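Local structure of odorant binding protein (AGAP007287-PA) (Anopheles gambiae, 3PM2) at residues D101-M106 with L138-M143; N93-D98 with F146-A151; I50-C55 with T121-G126; M31-K36 with A57-N62. The protein binds hydrophobic odorants and is thought to help capture them and carry them through the aqueous fluid that surrounds olfactory sensory dendrites. All blocks are in the same frame, centred on the assembly; numbering follows the deposited sequence.

Contact 1 of 4, residues D101-M106 with L138-M143; sequences DGCFKM and LACMGM
M106 lays its terminal methyl over the C140 half of the disulfide that C103 and C140 form, CE coming to 3.7 Å from C140 CB and 3.9 Å from C140 SG. Its CG starts out anti to the backbone N (chi1 178°), and two further bends bring the methyl back over the bridge. The bridge itself joins C103 SG to C140 SG at 2.1 Å with a chi3 of -82°, close to the perpendicular arrangement that disulfides favour. The two cysteines reach it differently: C103 SG lies beside its own backbone N, whereas C140 SG extends anti to its N. At the other end of the sulfur pair M141 rests its SD 3.9 Å from C103 SG. A methionine methyl thus lies at one end of the bridge and a methionine sulfur at the other; no hydrogen bond crosses between the segments. The axes of these short helical pieces pass 9.2 Å apart at 146°, roughly antiparallel, with the alpha carbons of C103 and C140 at 5.8 Å. F104 and M141 also reach R74 and Y81, respectively, on helix 74-85. A covalent staple between helices 92-109 and 133-147 is characteristic of the insect odorant-binding fold, and in sequence order this one matches the classical bridge between the fourth and sixth cysteines.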
loop_
_atom_site.group_PDB
_atom_site.type_symbol
_atom_site.label_atom_id
_atom_site.label_comp_id
_atom_site.label_asym_id
_atom_site.label_seq_id
_atom_site.Cartn_x
_atom_site.Cartn_y
_atom_site.Cartn_z
ATOM N N ASP A 101 10.482 -5.525 -7.194
ATOM C CA ASP A 101 11.672 -6.220 -6.702
ATOM C C ASP A 101 12.038 -5.737 -5.290
ATOM O O ASP A 101 12.263 -6.555 -4.403
ATOM C CB ASP A 101 12.847 -6.037 -7.670
ATOM C CG ASP A 101 13.907 -7.094 -7.499
ATOM O OD1 ASP A 101 13.561 -8.310 -7.583
ATOM O OD2 ASP A 101 15.078 -6.723 -7.263
ATOM N N GLY A 102 12.064 -4.426 -5.100
ATOM C CA GLY A 102 12.417 -3.827 -3.813
ATOM C C GLY A 102 11.435 -4.138 -2.703
ATOM O O GLY A 102 11.851 -4.330 -1.556
ATOM N N CYS A 103 10.133 -4.184 -3.034
ATOM C CA CYS A 103 9.073 -4.462 -2.050
ATOM C C CYS A 103 9.059 -5.905 -1.604
ATOM O O CYS A 103 8.937 -6.163 -0.406
ATOM C CB CYS A 103 7.709 -3.987 -2.548
ATOM S SG CYS A 103 7.613 -2.182 -2.735
ATOM N N PHE A 104 9.289 -6.842 -2.539
ATOM C CA PHE A 104 9.347 -8.275 -2.207
ATOM C C PHE A 104 10.628 -8.571 -1.416
ATOM O O PHE A 104 10.591 -9.372 -0.477
ATOM C CB PHE A 104 9.225 -9.160 -3.471
ATOM C CG PHE A 104 7.776 -9.448 -3.830
ATOM C CD1 PHE A 104 7.106 -10.534 -3.273
ATOM C CD2 PHE A 104 7.064 -8.595 -4.671
ATOM C CE1 PHE A 104 5.755 -10.781 -3.576
ATOM C CE2 PHE A 104 5.722 -8.855 -4.994
ATOM C CZ PHE A 104 5.076 -9.952 -4.455
ATOM N N LYS A 105 11.746 -7.879 -1.753
ATOM C CA LYS A 105 13.028 -8.019 -1.028
ATOM C C LYS A 105 12.860 -7.553 0.429
ATOM O O LYS A 105 13.299 -8.249 1.359
ATOM C CB LYS A 105 14.128 -7.207 -1.727
ATOM C CG LYS A 105 15.544 -7.651 -1.389
ATOM C CD LYS A 105 16.550 -6.552 -1.724
ATOM C CE LYS A 105 17.988 -7.025 -1.703
ATOM N NZ LYS A 105 18.452 -7.367 -0.334
ATOM N N MET A 106 12.201 -6.405 0.623
ATOM C CA MET A 106 11.897 -5.822 1.930
ATOM C C MET A 106 11.033 -6.781 2.748
ATOM O O MET A 106 11.336 -7.034 3.920
ATOM C CB MET A 106 11.232 -4.433 1.775
ATOM C CG MET A 106 10.839 -3.768 3.121
ATOM S SD MET A 106 9.203 -4.272 3.726
ATOM C CE MET A 106 8.145 -3.422 2.501
ATOM N N LEU A 138 1.549 -3.916 -0.692
ATOM C CA LEU A 138 0.747 -2.836 -1.243
ATOM C C LEU A 138 1.163 -1.442 -0.766
ATOM O O LEU A 138 1.235 -0.505 -1.584
ATOM C CB LEU A 138 -0.764 -3.103 -1.021
ATOM C CG LEU A 138 -1.739 -2.191 -1.781
ATOM C CD1 LEU A 138 -1.597 -2.361 -3.314
ATOM C CD2 LEU A 138 -3.201 -2.474 -1.345
ATOM N N ALA A 139 1.440 -1.307 0.547
ATOM C CA ALA A 139 1.892 -0.049 1.139
ATOM C C ALA A 139 3.184 0.403 0.477
ATOM O O ALA A 139 3.285 1.552 0.050
ATOM C CB ALA A 139 2.118 -0.208 2.643
ATOM N N CYS A 140 4.156 -0.511 0.367
ATOM C CA CYS A 140 5.454 -0.274 -0.242
ATOM C C CYS A 140 5.288 0.097 -1.726
ATOM O O CYS A 140 5.929 1.043 -2.195
ATOM C CB CYS A 140 6.337 -1.502 -0.065
ATOM S SG CYS A 140 7.945 -1.374 -0.865
ATOM N N MET A 141 4.432 -0.623 -2.458
ATOM C CA MET A 141 4.228 -0.318 -3.877
ATOM C C MET A 141 3.740 1.105 -4.091
ATOM O O MET A 141 4.317 1.853 -4.889
ATOM C CB MET A 141 3.308 -1.329 -4.558
ATOM C CG MET A 141 3.998 -2.635 -4.931
ATOM S SD MET A 141 5.489 -2.498 -5.957
ATOM C CE MET A 141 4.773 -1.753 -7.468
ATOM N N GLY A 142 2.679 1.473 -3.397
ATOM C CA GLY A 142 2.119 2.805 -3.536
ATOM C C GLY A 142 3.099 3.909 -3.194
ATOM O O GLY A 142 3.212 4.893 -3.942
ATOM N N MET A 143 3.815 3.763 -2.064
ATOM C CA MET A 143 4.762 4.811 -1.636
ATOM C C MET A 143 5.926 4.930 -2.607
ATOM O O MET A 143 6.318 6.043 -2.938
ATOM C CB MET A 143 5.282 4.541 -0.208
ATOM C CG MET A 143 4.166 4.633 0.832
ATOM S SD MET A 143 4.749 4.293 2.534
ATOM C CE MET A 143 5.158 2.684 2.442
#

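Contact 2 of 4, residues N93-D98 with F146-A151; sequences NKITLD and FAECPA
I95 supplies the whole of this segment's touch on the chain around E148, and it does so with both branches. The CG2 methyl, anti to the backbone N, presses on the start of the E148 side chain at 3.5 Å from E148 CB, with E148 CG a little farther at 4.1 Å. The other branch runs out fully extended at chi2 (176°), which carries CD1 to 3.6 Å from E148 O and 4.2 Å from P150 CD. The isoleucine therefore fits against a corner made of a glutamate stem, a carbonyl oxygen and the CD of a proline. Here helix 92-109 meets the chain as it leaves helix 133-147, beside a disulfide from C149 to C19 that comes in addition to the three classical bridges of the odorant-binding fold, as expected of the C-plus class. T96 faces another side of its helix, where it meets Y81, T85 and P22, and L97 reaches T78. D98, one turn after K94, leaves the backbone toward the E148 segment, but the carboxylates keep their distance: D98 OD2 and E148 OE2 are 7.0 Å apart, a like-charged pair that would probably repel only mildly at this exposed surface.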
loop_
_atom_site.group_PDB
_atom_site.type_symbol
_atom_site.label_atom_id
_atom_site.label_comp_id
_atom_site.label_asym_id
_atom_site.label_seq_id
_atom_site.Cartn_x
_atom_site.Cartn_y
_atom_site.Cartn_z
ATOM N N ASN A 93 7.627 1.370 -16.897
ATOM C CA ASN A 93 7.950 -0.060 -16.991
ATOM C C ASN A 93 9.037 -0.453 -15.988
ATOM O O ASN A 93 8.779 -1.294 -15.116
ATOM C CB ASN A 93 8.354 -0.455 -18.418
ATOM C CG ASN A 93 8.588 -1.931 -18.563
ATOM O OD1 ASN A 93 9.723 -2.415 -18.496
ATOM N ND2 ASN A 93 7.512 -2.677 -18.705
ATOM N N LYS A 94 10.229 0.188 -16.096
ATOM C CA LYS A 94 11.375 -0.061 -15.219
ATOM C C LYS A 94 11.112 0.360 -13.788
ATOM O O LYS A 94 11.525 -0.353 -12.879
ATOM C CB LYS A 94 12.655 0.629 -15.730
ATOM C CG LYS A 94 13.943 -0.050 -15.262
ATOM C CD LYS A 94 14.276 -1.283 -16.114
ATOM C CE LYS A 94 14.468 -2.517 -15.266
ATOM N NZ LYS A 94 14.256 -3.763 -16.052
ATOM N N ILE A 95 10.464 1.522 -13.579
ATOM C CA ILE A 95 10.157 2.010 -12.237
ATOM C C ILE A 95 9.298 0.966 -11.519
ATOM O O ILE A 95 9.614 0.598 -10.397
ATOM C CB ILE A 95 9.463 3.393 -12.275
ATOM C CG1 ILE A 95 10.416 4.487 -12.836
ATOM C CG2 ILE A 95 8.951 3.757 -10.885
ATOM C CD1 ILE A 95 9.739 5.910 -12.985
ATOM N N THR A 96 8.281 0.434 -12.221
ATOM C CA THR A 96 7.362 -0.585 -11.689
ATOM C C THR A 96 8.079 -1.881 -11.380
ATOM O O THR A 96 7.965 -2.376 -10.255
ATOM C CB THR A 96 6.126 -0.743 -12.592
ATOM O OG1 THR A 96 5.462 0.515 -12.677
ATOM C CG2 THR A 96 5.138 -1.784 -12.069
ATOM N N LEU A 97 8.869 -2.408 -12.340
ATOM C CA LEU A 97 9.635 -3.641 -12.107
ATOM C C LEU A 97 10.607 -3.495 -10.913
ATOM O O LEU A 97 10.646 -4.378 -10.063
ATOM C CB LEU A 97 10.372 -4.081 -13.373
ATOM C CG LEU A 97 9.493 -4.573 -14.524
ATOM C CD1 LEU A 97 10.285 -4.591 -15.832
ATOM C CD2 LEU A 97 8.941 -5.979 -14.246
ATOM N N ASP A 98 11.323 -2.347 -10.816
ATOM C CA ASP A 98 12.232 -2.074 -9.706
ATOM C C ASP A 98 11.463 -1.993 -8.378
ATOM O O ASP A 98 11.930 -2.539 -7.376
ATOM C CB ASP A 98 13.031 -0.772 -9.936
ATOM C CG ASP A 98 14.122 -0.819 -11.017
ATOM O OD1 ASP A 98 14.273 -1.881 -11.678
ATOM O OD2 ASP A 98 14.816 0.213 -11.208
ATOM N N PHE A 146 4.875 6.505 -6.192
ATOM C CA PHE A 146 4.659 7.941 -6.034
ATOM C C PHE A 146 5.986 8.712 -5.914
ATOM O O PHE A 146 6.141 9.743 -6.571
ATOM C CB PHE A 146 3.746 8.211 -4.816
ATOM C CG PHE A 146 3.225 9.627 -4.704
ATOM C CD1 PHE A 146 2.203 10.082 -5.539
ATOM C CD2 PHE A 146 3.715 10.490 -3.732
ATOM C CE1 PHE A 146 1.666 11.365 -5.381
ATOM C CE2 PHE A 146 3.203 11.791 -3.602
ATOM C CZ PHE A 146 2.186 12.222 -4.429
ATOM N N ALA A 147 6.936 8.201 -5.097
ATOM C CA ALA A 147 8.265 8.803 -4.871
ATOM C C ALA A 147 9.164 8.777 -6.116
ATOM O O ALA A 147 10.005 9.659 -6.298
ATOM C CB ALA A 147 8.964 8.081 -3.722
ATOM N N GLU A 148 8.980 7.775 -6.980
ATOM C CA GLU A 148 9.785 7.608 -8.192
ATOM C C GLU A 148 9.238 8.388 -9.389
ATOM O O GLU A 148 9.856 8.409 -10.459
ATOM C CB GLU A 148 9.911 6.121 -8.550
ATOM C CG GLU A 148 10.733 5.298 -7.577
ATOM C CD GLU A 148 12.207 5.610 -7.511
ATOM O OE1 GLU A 148 12.704 6.393 -8.349
ATOM O OE2 GLU A 148 12.867 5.075 -6.597
ATOM N N CYS A 149 8.084 9.012 -9.222
ATOM C CA CYS A 149 7.468 9.795 -10.294
ATOM C C CYS A 149 8.462 10.792 -10.939
ATOM O O CYS A 149 9.036 11.602 -10.215
ATOM C CB CYS A 149 6.221 10.512 -9.795
ATOM S SG CYS A 149 5.266 11.316 -11.116
ATOM N N PRO A 150 8.715 10.716 -12.267
ATOM C CA PRO A 150 9.605 11.717 -12.912
ATOM C C PRO A 150 9.085 13.137 -12.669
ATOM O O PRO A 150 7.877 13.347 -12.719
ATOM C CB PRO A 150 9.498 11.379 -14.407
ATOM C CG PRO A 150 9.059 9.925 -14.440
ATOM C CD PRO A 150 8.139 9.789 -13.265
ATOM N N ALA A 151 9.982 14.115 -12.422
ATOM C CA ALA A 151 9.587 15.511 -12.147
ATOM C C ALA A 151 8.678 16.058 -13.269
ATOM O O ALA A 151 7.737 16.778 -12.980
ATOM C CB ALA A 151 10.817 16.392 -12.014
#

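Contact 3 of 4, residues I50-C55 with T121-G126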
loop_
_atom_site.group_PDB
_atom_site.type_symbol
_atom_site.label_atom_id
_atom_site.label_comp_id
_atom_site.label_asym_id
_atom_site.label_seq_id
_atom_site.Cartn_x
_atom_site.Cartn_y
_atom_site.Cartn_z
ATOM N N ILE A 50 3.966 -5.605 17.747
ATOM C CA ILE A 50 4.160 -6.094 16.382
ATOM C C ILE A 50 3.129 -5.455 15.432
ATOM O O ILE A 50 1.942 -5.416 15.815
ATOM C CB ILE A 50 4.048 -7.638 16.400
ATOM C CG1 ILE A 50 5.170 -8.236 17.284
ATOM C CG2 ILE A 50 4.050 -8.243 14.978
ATOM C CD1 ILE A 50 4.867 -9.611 17.771
ATOM N N PRO A 51 3.565 -4.901 14.253
ATOM C CA PRO A 51 2.604 -4.296 13.305
ATOM C C PRO A 51 1.463 -5.264 12.979
ATOM O O PRO A 51 1.684 -6.459 12.841
ATOM C CB PRO A 51 3.459 -3.995 12.073
ATOM C CG PRO A 51 4.839 -3.727 12.656
ATOM C CD PRO A 51 4.944 -4.813 13.715
ATOM N N ARG A 52 0.221 -4.751 12.984
ATOM C CA ARG A 52 -0.948 -5.605 12.754
ATOM C C ARG A 52 -1.259 -5.538 11.265
ATOM O O ARG A 52 -1.198 -4.451 10.687
ATOM C CB ARG A 52 -2.160 -5.119 13.611
ATOM C CG ARG A 52 -1.818 -4.907 15.088
ATOM C CD ARG A 52 -2.974 -5.211 16.027
ATOM N NE ARG A 52 -2.407 -5.764 17.243
ATOM C CZ ARG A 52 -2.919 -6.744 17.974
ATOM N NH1 ARG A 52 -4.114 -7.252 17.686
ATOM N NH2 ARG A 52 -2.278 -7.166 19.052
ATOM N N GLY A 53 -1.585 -6.689 10.658
ATOM C CA GLY A 53 -1.881 -6.797 9.231
ATOM C C GLY A 53 -3.014 -5.902 8.782
ATOM O O GLY A 53 -4.024 -5.767 9.479
ATOM N N CYS A 54 -2.838 -5.257 7.632
ATOM C CA CYS A 54 -3.833 -4.327 7.126
ATOM C C CYS A 54 -4.916 -5.091 6.328
ATOM O O CYS A 54 -4.609 -5.691 5.283
ATOM C CB CYS A 54 -3.163 -3.260 6.273
ATOM S SG CYS A 54 -4.341 -2.185 5.444
ATOM N N CYS A 55 -6.164 -5.063 6.816
ATOM C CA CYS A 55 -7.256 -5.760 6.124
ATOM C C CYS A 55 -7.694 -5.097 4.840
ATOM O O CYS A 55 -8.225 -5.778 3.966
ATOM C CB CYS A 55 -8.438 -6.008 7.053
ATOM S SG CYS A 55 -8.116 -7.250 8.337
ATOM N N THR A 121 -3.686 -12.155 18.208
ATOM C CA THR A 121 -5.069 -12.414 18.604
ATOM C C THR A 121 -5.815 -11.097 18.692
ATOM O O THR A 121 -5.180 -10.094 19.004
ATOM C CB THR A 121 -5.142 -13.234 19.901
ATOM O OG1 THR A 121 -4.395 -12.588 20.922
ATOM C CG2 THR A 121 -4.645 -14.645 19.718
ATOM N N PRO A 122 -7.153 -11.070 18.431
ATOM C CA PRO A 122 -7.898 -9.797 18.502
ATOM C C PRO A 122 -7.715 -9.059 19.831
ATOM O O PRO A 122 -7.871 -9.666 20.884
ATOM C CB PRO A 122 -9.345 -10.239 18.268
ATOM C CG PRO A 122 -9.224 -11.463 17.441
ATOM C CD PRO A 122 -8.043 -12.176 18.011
ATOM N N ALA A 123 -7.267 -7.790 19.790
ATOM C CA ALA A 123 -7.018 -7.017 21.025
ATOM C C ALA A 123 -8.124 -6.034 21.382
ATOM O O ALA A 123 -8.061 -5.380 22.423
ATOM C CB ALA A 123 -5.659 -6.335 20.975
ATOM N N PHE A 124 -9.129 -5.933 20.518
ATOM C CA PHE A 124 -10.366 -5.241 20.858
ATOM C C PHE A 124 -11.562 -5.874 20.154
ATOM O O PHE A 124 -11.402 -6.739 19.293
ATOM C CB PHE A 124 -10.267 -3.758 20.496
ATOM C CG PHE A 124 -10.142 -3.501 19.022
ATOM C CD1 PHE A 124 -11.262 -3.497 18.208
ATOM C CD2 PHE A 124 -8.904 -3.265 18.448
ATOM C CE1 PHE A 124 -11.151 -3.261 16.851
ATOM C CE2 PHE A 124 -8.785 -3.028 17.092
ATOM C CZ PHE A 124 -9.911 -3.026 16.292
ATOM N N GLU A 125 -12.761 -5.435 20.526
ATOM C CA GLU A 125 -13.982 -6.142 20.156
ATOM C C GLU A 125 -14.243 -6.045 18.656
ATOM O O GLU A 125 -14.380 -4.951 18.110
ATOM C CB GLU A 125 -15.177 -5.587 20.935
ATOM C CG GLU A 125 -15.538 -6.390 22.173
ATOM C CD GLU A 125 -15.529 -7.886 21.921
ATOM O OE1 GLU A 125 -14.686 -8.586 22.521
ATOM O OE2 GLU A 125 -16.364 -8.360 21.122
ATOM N N GLY A 126 -14.309 -7.197 17.998
ATOM C CA GLY A 126 -14.583 -7.247 16.569
ATOM C C GLY A 126 -13.377 -7.013 15.675
ATOM O O GLY A 126 -13.536 -6.779 14.475
HETATM O O HOH W 1 -2.891 -9.180 20.423
#
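R52 reaches across to the 121-126 loop on a chain bent at chi2 (-147°) and chi3 and meets it with its guanidinium, the alpha carbons of R52 and T121 being no nearer than 9.9 Å. The closer-packed part is around NH1. From there R52 NH1 gives T121 O a weak hydrogen bond of 3.3 Å, nearly straight at 163°, with the carbonyl oxygen near the plane of the group at its edge. The A123 methyl comes up obliquely, its CB 3.7 Å from R52 NH1 and 4.0 Å from R52 NH2. The stronger polar partner of NH1 is E127, whose OE1 makes a salt bridge with it and also accepts the backbone N-H of A123, so one carboxylate holds both the arginine and the backbone of the loop it touches, and probably helps to position them. M47 and I129 pack on the R52 side chain as well. The segments are loops of a helical odorant-binding fold: 50-55 leads into helix 55-63, with C54 as N-cap, its side chain capping a backbone N just beyond, and C55 bonded to C130 in the disulfide that matches the classical second-to-fifth pairing. The looser side is the NH2 edge, where a water takes the place of a direct bond. It lies in the guanidinium plane, accepts from R52 NH2 at 2.5 Å, short enough for its exact length to be doubtful, and donates to T121 O at 2.8 Å, while the T121 side chain leaves the backbone away from R52.

Contact 4 of 4, residues M31-K36 with A57-N62; sequences MTCHSK and AECVMN
C33 and C59 bring their two helices to the closest backbone approach of the contact, the alpha carbons lying 5.6 Å apart. Each segment is one regular helical piece, held by its own i to i+4 bonds; no hydrogen bond joins them. What does join them is the disulfide, C33 SG to C59 SG at 2.1 Å, with a chi3 of -70°. The two sulfurs meet from unlike first torsions: that of C33 tucks in beside its backbone N (chi1 -69°), that of C59 reaches out anti to its N (chi1 176°). V60 packs next to the bridge. Its CG2 methyl lies alongside the C33 stem, 3.9 Å from C33 CB, and its backbone N stands 3.5 Å from C33 SG, so the C33 sulfur is seated against the backbone of the residue that follows C59. By its place in the sequence this corresponds to the classical first-to-third cysteine bridge of insect odorant-binding proteins. Around it, W37 of helix 27-44 touches C59, F30 of the same helix meets V60, and L24 and V25 reach V60 from a loop. Helix 55-63 turns A57 and M61 to S134 of helix 133-147, and M61 also packs on Y67 of strand 67-68.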
loop_
_atom_site.group_PDB
_atom_site.type_symbol
_atom_site.label_atom_id
_atom_site.label_comp_id
_atom_site.label_asym_id
_atom_site.label_seq_id
_atom_site.Cartn_x
_atom_site.Cartn_y
_atom_site.Cartn_z
ATOM N N MET A 31 -12.006 1.284 -3.275
ATOM C CA MET A 31 -12.914 2.006 -2.381
ATOM C C MET A 31 -13.812 1.097 -1.574
ATOM O O MET A 31 -14.050 1.376 -0.397
ATOM C CB MET A 31 -13.689 3.108 -3.119
ATOM C CG MET A 31 -12.855 4.377 -3.314
ATOM S SD MET A 31 -12.112 5.088 -1.796
ATOM C CE MET A 31 -13.594 5.396 -0.788
ATOM N N THR A 32 -14.268 -0.021 -2.186
ATOM C CA THR A 32 -15.070 -1.050 -1.519
ATOM C C THR A 32 -14.264 -1.600 -0.322
ATOM O O THR A 32 -14.798 -1.727 0.783
ATOM C CB THR A 32 -15.417 -2.152 -2.532
ATOM O OG1 THR A 32 -16.165 -1.576 -3.598
ATOM C CG2 THR A 32 -16.200 -3.301 -1.914
ATOM N N CYS A 33 -12.987 -1.950 -0.556
ATOM C CA CYS A 33 -12.101 -2.475 0.493
ATOM C C CYS A 33 -11.801 -1.451 1.566
ATOM O O CYS A 33 -11.791 -1.793 2.757
ATOM C CB CYS A 33 -10.832 -3.022 -0.140
ATOM S SG CYS A 33 -11.129 -4.525 -1.100
ATOM N N HIS A 34 -11.558 -0.206 1.146
ATOM C CA HIS A 34 -11.302 0.906 2.064
ATOM C C HIS A 34 -12.516 1.101 2.987
ATOM O O HIS A 34 -12.360 1.129 4.202
ATOM C CB HIS A 34 -11.012 2.210 1.268
ATOM C CG HIS A 34 -10.956 3.427 2.142
ATOM N ND1 HIS A 34 -9.759 3.888 2.668
ATOM C CD2 HIS A 34 -11.959 4.218 2.585
ATOM C CE1 HIS A 34 -10.075 4.935 3.409
ATOM N NE2 HIS A 34 -11.386 5.171 3.392
ATOM N N SER A 35 -13.729 1.249 2.412
ATOM C CA SER A 35 -14.943 1.446 3.215
ATOM C C SER A 35 -15.147 0.310 4.266
ATOM O O SER A 35 -15.454 0.568 5.436
ATOM C CB SER A 35 -16.156 1.568 2.286
ATOM O OG SER A 35 -17.360 1.766 3.015
ATOM N N LYS A 36 -14.925 -0.943 3.840
ATOM C CA LYS A 36 -15.120 -2.115 4.702
ATOM C C LYS A 36 -14.183 -2.161 5.911
ATOM O O LYS A 36 -14.641 -2.494 7.013
ATOM C CB LYS A 36 -14.925 -3.391 3.866
ATOM C CG LYS A 36 -15.453 -4.644 4.537
ATOM C CD LYS A 36 -15.259 -5.836 3.627
ATOM C CE LYS A 36 -15.761 -7.111 4.247
ATOM N NZ LYS A 36 -15.172 -8.299 3.571
ATOM N N ALA A 57 -5.720 -3.927 2.596
ATOM C CA ALA A 57 -4.817 -4.541 1.605
ATOM C C ALA A 57 -5.131 -5.987 1.327
ATOM O O ALA A 57 -5.083 -6.409 0.167
ATOM C CB ALA A 57 -3.364 -4.397 2.050
ATOM N N GLU A 58 -5.447 -6.775 2.372
ATOM C CA GLU A 58 -5.799 -8.178 2.132
ATOM C C GLU A 58 -7.062 -8.269 1.255
ATOM O O GLU A 58 -7.125 -9.107 0.355
ATOM C CB GLU A 58 -5.953 -8.940 3.442
ATOM C CG GLU A 58 -6.260 -10.417 3.230
ATOM C CD GLU A 58 -6.060 -11.263 4.469
ATOM O OE1 GLU A 58 -4.931 -11.264 5.006
ATOM O OE2 GLU A 58 -7.022 -11.939 4.896
ATOM N N CYS A 59 -8.035 -7.373 1.491
ATOM C CA CYS A 59 -9.278 -7.277 0.719
ATOM C C CYS A 59 -8.952 -7.015 -0.772
ATOM O O CYS A 59 -9.503 -7.692 -1.654
ATOM C CB CYS A 59 -10.176 -6.185 1.308
ATOM S SG CYS A 59 -11.699 -5.878 0.372
ATOM N N VAL A 60 -8.029 -6.042 -1.044
ATOM C CA VAL A 60 -7.586 -5.673 -2.380
ATOM C C VAL A 60 -6.927 -6.888 -3.033
ATOM O O VAL A 60 -7.214 -7.198 -4.187
ATOM C CB VAL A 60 -6.624 -4.455 -2.358
ATOM C CG1 VAL A 60 -5.936 -4.278 -3.709
ATOM C CG2 VAL A 60 -7.351 -3.164 -1.963
ATOM N N MET A 61 -6.064 -7.567 -2.302
ATOM C CA MET A 61 -5.345 -8.744 -2.830
ATOM C C MET A 61 -6.296 -9.890 -3.125
ATOM O O MET A 61 -6.182 -10.514 -4.177
ATOM C CB MET A 61 -4.199 -9.149 -1.909
ATOM C CG MET A 61 -3.095 -8.092 -1.817
ATOM S SD MET A 61 -2.203 -7.889 -3.361
ATOM C CE MET A 61 -0.750 -6.982 -2.796
ATOM N N ASN A 62 -7.306 -10.079 -2.262
ATOM C CA ASN A 62 -8.351 -11.092 -2.485
ATOM C C ASN A 62 -9.217 -10.715 -3.695
ATOM O O ASN A 62 -9.626 -11.613 -4.448
ATOM C CB ASN A 62 -9.212 -11.312 -1.224
ATOM C CG ASN A 62 -8.575 -12.224 -0.182
ATOM O OD1 ASN A 62 -7.819 -13.155 -0.495
ATOM N ND2 ASN A 62 -8.934 -12.038 1.080
#

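Contacts 1 and 4 are two disulfide-bonded helix pairs on opposite sides of the chain's centre, about 18 Å apart between centres, and helix 133-147 bridges them: L138 CD2 packs 3.9 Å from A57 CB. Contact 2 uses the same two helices as contact 1, their centres about 12 Å apart, and M141 CE touches T96 O at 4.3 Å; contact 1 is nested within the loop that contact 2 closes. Contact 3 adjoins contact 4 in sequence but lies about 16 Å from it centre to centre, and about 32 Å from contact 2, again between centres. The segments of contact 3 alternate along the chain with those of each of the others in a compact, disulfide-linked helical fold.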